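Local coordinates for saframycin Mx1 synthetase B (PDB 3KXW), which belongs to the ANL superfamily of AMP-binding enzymes, pairing a large N-terminal AMP-binding region with a smaller C-terminal one, at residues 51-56 / 146-151; 379-384 / 404-409. All blocks are in the same frame, centred on the assembly; numbering follows the deposited sequence.

Contact 1 (51-56 / 146-151); sequences KAIAAT and IALESI
Ile151 reaches from the loop after strand 143-147 to one side of helix 43-59, where Ala52, Ile53 and Thr56 receive it. In this alpha/beta layer the helix packs on the 3-10 turn and loop that leave strand 143-147 of a mostly parallel sheet: the strand runs parallel to strand 118-121, and the short 3-10 turn 148-150 that follows it brings Leu148 and Ile151 against the helix. From CB outward, Ile151 first meets the Thr56 hydroxyl, with CB 4.2 Å from Thr56 OG1. Its CG2 branch sits closer, 3.5 Å from Thr56 OG1 and 3.6 Å from the backbone oxygen Ala52 O, and it also touches the methyl of Ala52. The CG1 branch, anti to the carbonyl carbon (chi1 -59°), crosses Thr56 at a slant, meeting OG1 and CG2. At the tip, Ile151 CD1 ends 3.9 Å from Ile53 CG1, the two side chains crossing at about a right angle.

The hydroxyl that touches this isoleucine is turned back into its own helix. Thr56 OG1 donates to Ala52 O at 3.0 Å, from the opposite face of the carbonyl plane to Thr56 N, so two donors grip one acceptor and the rotation of Thr56 is fixed. Its methyl CG2 is thereby turned toward the CG1-CD1 arm of Ile151, with Ile146 CD1 a little farther off.

Leu148 fills the other end of the patch, although its CB does not head for the helix. Leu120 of strand 118-121 touches both Ile53 and Leu148, and Pro77 of helix 76-87 lies against Leu148. Across the contact itself, Leu148 CD1 meets the terminal methyl Ile53 CD1 at 3.8 Å.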
# COMPACT_ATOMS: atom_id res chain seq x y z
N LYS A 51 -27.00 -1.25 0.25
CA LYS A 51 -28.23 -1.25 1.04
C LYS A 51 -28.62 -2.64 1.52
O LYS A 51 -28.99 -2.81 2.69
CB LYS A 51 -29.39 -0.63 0.25
CG LYS A 51 -29.21 0.87 0.03
CD LYS A 51 -30.08 1.40 -1.12
CE LYS A 51 -30.41 2.86 -0.90
NZ LYS A 51 -30.86 3.50 -2.16
N ALA A 52 -28.53 -3.63 0.63
CA ALA A 52 -28.84 -5.01 0.99
C ALA A 52 -27.93 -5.52 2.11
O ALA A 52 -28.38 -6.18 3.05
CB ALA A 52 -28.72 -5.92 -0.25
N ILE A 53 -26.65 -5.21 2.01
CA ILE A 53 -25.69 -5.65 3.01
C ILE A 53 -25.92 -4.92 4.32
O ILE A 53 -25.91 -5.54 5.40
CB ILE A 53 -24.24 -5.47 2.52
CG1 ILE A 53 -23.98 -6.44 1.37
CG2 ILE A 53 -23.23 -5.61 3.68
CD1 ILE A 53 -22.79 -6.06 0.48
N ALA A 54 -26.16 -3.62 4.24
CA ALA A 54 -26.46 -2.85 5.46
C ALA A 54 -27.73 -3.37 6.15
O ALA A 54 -27.79 -3.43 7.38
CB ALA A 54 -26.54 -1.34 5.16
N ALA A 55 -28.74 -3.72 5.37
CA ALA A 55 -30.00 -4.19 5.98
C ALA A 55 -29.77 -5.52 6.70
O ALA A 55 -30.34 -5.78 7.76
CB ALA A 55 -31.08 -4.35 4.90
N THR A 56 -28.94 -6.37 6.11
CA THR A 56 -28.56 -7.62 6.74
C THR A 56 -27.79 -7.39 8.05
O THR A 56 -28.08 -8.00 9.08
CB THR A 56 -27.73 -8.50 5.80
OG1 THR A 56 -28.46 -8.71 4.59
CG2 THR A 56 -27.42 -9.83 6.46
N ILE A 146 -20.84 -14.41 8.19
CA ILE A 146 -21.94 -14.40 7.24
C ILE A 146 -21.37 -14.40 5.84
O ILE A 146 -20.49 -13.58 5.51
CB ILE A 146 -22.83 -13.15 7.39
CG1 ILE A 146 -23.46 -13.09 8.78
CG2 ILE A 146 -23.94 -13.12 6.29
CD1 ILE A 146 -24.30 -11.82 8.99
N ALA A 147 -21.83 -15.33 5.02
CA ALA A 147 -21.42 -15.39 3.63
C ALA A 147 -22.09 -14.30 2.83
O ALA A 147 -23.31 -14.17 2.85
CB ALA A 147 -21.77 -16.75 3.04
N LEU A 148 -21.30 -13.53 2.08
CA LEU A 148 -21.88 -12.40 1.36
C LEU A 148 -22.92 -12.88 0.34
O LEU A 148 -23.95 -12.23 0.16
CB LEU A 148 -20.80 -11.52 0.71
CG LEU A 148 -21.17 -10.03 0.55
CD1 LEU A 148 -21.21 -9.26 1.88
CD2 LEU A 148 -20.24 -9.33 -0.45
N GLU A 149 -22.68 -14.02 -0.30
CA GLU A 149 -23.64 -14.55 -1.26
C GLU A 149 -25.04 -14.84 -0.69
O GLU A 149 -26.00 -14.99 -1.44
CB GLU A 149 -23.11 -15.82 -1.94
CG GLU A 149 -21.93 -15.56 -2.85
CD GLU A 149 -20.61 -15.89 -2.17
OE1 GLU A 149 -20.58 -15.83 -0.93
OE2 GLU A 149 -19.62 -16.21 -2.88
N SER A 150 -25.14 -14.93 0.64
CA SER A 150 -26.41 -15.22 1.28
C SER A 150 -27.30 -13.98 1.28
O SER A 150 -28.50 -14.02 1.60
CB SER A 150 -26.17 -15.69 2.72
OG SER A 150 -25.86 -14.58 3.56
N ILE A 151 -26.69 -12.85 0.92
CA ILE A 151 -27.39 -11.57 0.93
C ILE A 151 -28.07 -11.24 -0.41
O ILE A 151 -27.40 -11.01 -1.42
CB ILE A 151 -26.43 -10.43 1.38
CG1 ILE A 151 -25.89 -10.75 2.77
CG2 ILE A 151 -27.16 -9.11 1.36
CD1 ILE A 151 -24.86 -9.76 3.31

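Contact 2 (379-384 / 404-409); sequences PIQEVK and VQSNSV
Gln381 swings CG anti to its carbonyl carbon (chi1 -58°) and then runs extended, while Ser406 holds OG between its backbone N and carbonyl carbon (chi1 85°); these two choices bring amide and hydroxyl together at the end of an antiparallel strand pair. Strands 382-386 and 400-405 belong to an antiparallel sheet. Glu382 and Gln405 form a hydrogen-bonded pair in it: Gln405 N donates to Glu382 O at 3.0 Å, whereas the return bond from Glu382 N to Gln405 O is weak. Val383 and Val404 follow as a non-hydrogen-bonded pair, and Val404 CA adds a CA-H...O contact to Glu382 O at 3.3 Å.

Beyond Gln405 the chain enters a type I beta turn from Ser406 to Val409. Ser406 OG accepts from Ser408 N at 2.9 Å, which makes an ST turn, and donates to Gln381 OE1 at 2.7 Å. The hydroxyl comes in from above the amide plane, 54° out of it. On the other branch, Gln381 NE2 bonds to the backbone oxygens of Ala332 and Leu335, which holds the buried amide in one orientation. Ser408 OG is engaged by Asp194 and Asn195 of helix 189-202, and Glu382 OE2 by Tyr437. Packed against the amide are Ser408 CB, 3.5 Å from Gln381 NE2, and the methyl Val404 CG1, 3.4 Å from Gln381 OE1.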
# COMPACT_ATOMS: atom_id res chain seq x y z
N PRO A 379 3.40 20.49 -0.28
CA PRO A 379 2.45 20.14 0.78
C PRO A 379 1.01 20.37 0.33
O PRO A 379 0.66 21.48 -0.08
CB PRO A 379 2.80 21.11 1.90
CG PRO A 379 4.27 21.43 1.70
CD PRO A 379 4.43 21.45 0.18
N ILE A 380 0.18 19.33 0.40
CA ILE A 380 -1.24 19.45 0.12
C ILE A 380 -1.97 19.54 1.45
O ILE A 380 -2.87 20.35 1.60
CB ILE A 380 -1.73 18.25 -0.70
CG1 ILE A 380 -1.06 18.28 -2.08
CG2 ILE A 380 -3.27 18.24 -0.81
CD1 ILE A 380 -1.12 16.97 -2.83
N GLN A 381 -1.59 18.68 2.41
CA GLN A 381 -1.90 18.93 3.81
C GLN A 381 -0.80 19.83 4.33
O GLN A 381 0.28 19.86 3.76
CB GLN A 381 -1.94 17.62 4.61
CG GLN A 381 -2.96 16.62 4.06
CD GLN A 381 -3.21 15.45 5.00
OE1 GLN A 381 -3.31 15.62 6.23
NE2 GLN A 381 -3.31 14.27 4.43
N GLU A 382 -1.06 20.58 5.40
CA GLU A 382 0.00 21.39 6.00
C GLU A 382 1.14 20.49 6.52
O GLU A 382 0.89 19.54 7.26
CB GLU A 382 -0.53 22.27 7.14
CG GLU A 382 0.62 22.95 7.94
CD GLU A 382 0.13 23.75 9.16
OE1 GLU A 382 -1.02 24.22 9.14
OE2 GLU A 382 0.91 23.91 10.12
N VAL A 383 2.38 20.82 6.14
CA VAL A 383 3.56 20.04 6.53
C VAL A 383 4.57 20.96 7.24
O VAL A 383 4.92 22.01 6.71
CB VAL A 383 4.27 19.44 5.29
CG1 VAL A 383 5.68 18.93 5.66
CG2 VAL A 383 3.44 18.32 4.69
N LYS A 384 4.99 20.59 8.44
CA LYS A 384 6.09 21.26 9.11
C LYS A 384 7.26 20.31 9.37
O LYS A 384 7.06 19.13 9.63
CB LYS A 384 5.63 21.87 10.45
CG LYS A 384 4.86 23.16 10.27
CD LYS A 384 4.58 23.81 11.62
CE LYS A 384 3.73 25.07 11.46
NZ LYS A 384 4.23 25.90 10.35
N VAL A 404 2.38 16.80 10.37
CA VAL A 404 1.27 17.06 9.46
C VAL A 404 0.05 17.59 10.20
O VAL A 404 -0.22 17.15 11.31
CB VAL A 404 0.88 15.77 8.72
CG1 VAL A 404 -0.27 16.02 7.76
CG2 VAL A 404 2.10 15.21 7.99
N GLN A 405 -0.67 18.51 9.58
CA GLN A 405 -1.96 18.98 10.12
C GLN A 405 -2.97 19.24 9.02
O GLN A 405 -2.65 19.89 8.03
CB GLN A 405 -1.79 20.26 10.98
CG GLN A 405 -3.12 20.96 11.28
CD GLN A 405 -2.97 22.13 12.23
OE1 GLN A 405 -2.24 23.10 11.95
NE2 GLN A 405 -3.64 22.07 13.38
N SER A 406 -4.19 18.72 9.19
CA SER A 406 -5.30 19.07 8.31
C SER A 406 -6.53 18.27 8.72
O SER A 406 -6.47 17.39 9.58
CB SER A 406 -4.98 18.75 6.83
OG SER A 406 -5.28 17.38 6.53
N ASN A 407 -7.65 18.54 8.06
CA ASN A 407 -8.87 17.79 8.32
C ASN A 407 -8.78 16.31 7.89
O ASN A 407 -9.69 15.52 8.16
CB ASN A 407 -10.05 18.48 7.63
CG ASN A 407 -10.51 19.73 8.38
OD1 ASN A 407 -11.13 20.61 7.80
ND2 ASN A 407 -10.21 19.80 9.66
N SER A 408 -7.70 15.95 7.20
CA SER A 408 -7.47 14.54 6.83
C SER A 408 -6.73 13.77 7.91
O SER A 408 -6.59 12.55 7.83
CB SER A 408 -6.66 14.44 5.50
OG SER A 408 -7.46 14.83 4.38
N VAL A 409 -6.23 14.46 8.92
CA VAL A 409 -5.52 13.77 9.99
C VAL A 409 -6.49 12.98 10.84
O VAL A 409 -7.47 13.51 11.35
CB VAL A 409 -4.71 14.74 10.88
CG1 VAL A 409 -4.27 14.02 12.15
CG2 VAL A 409 -3.51 15.29 10.08

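Contacts 1 and 2 both belong to the AMP-binding part of the chain, and contact 2 comes later in sequence. In space they stay apart: their centres are 37 Å from each other and their nearest atoms about 24 Å, so neither touches the other. They also differ in kind, contact 1 being apolar packing between a helix and the turn that leaves a mostly parallel sheet, contact 2 joining antiparallel strands through backbone and buried polar groups. The side chain of Gln381 in contact 2 is about 9 Å from the bound 5'-O-[(S)-(dodecanoyloxy)(hydroxy)phosphoryl]adenosine. Contact 1 is the more peripheral, its centre 28 Å from the chain centre against 20 Å.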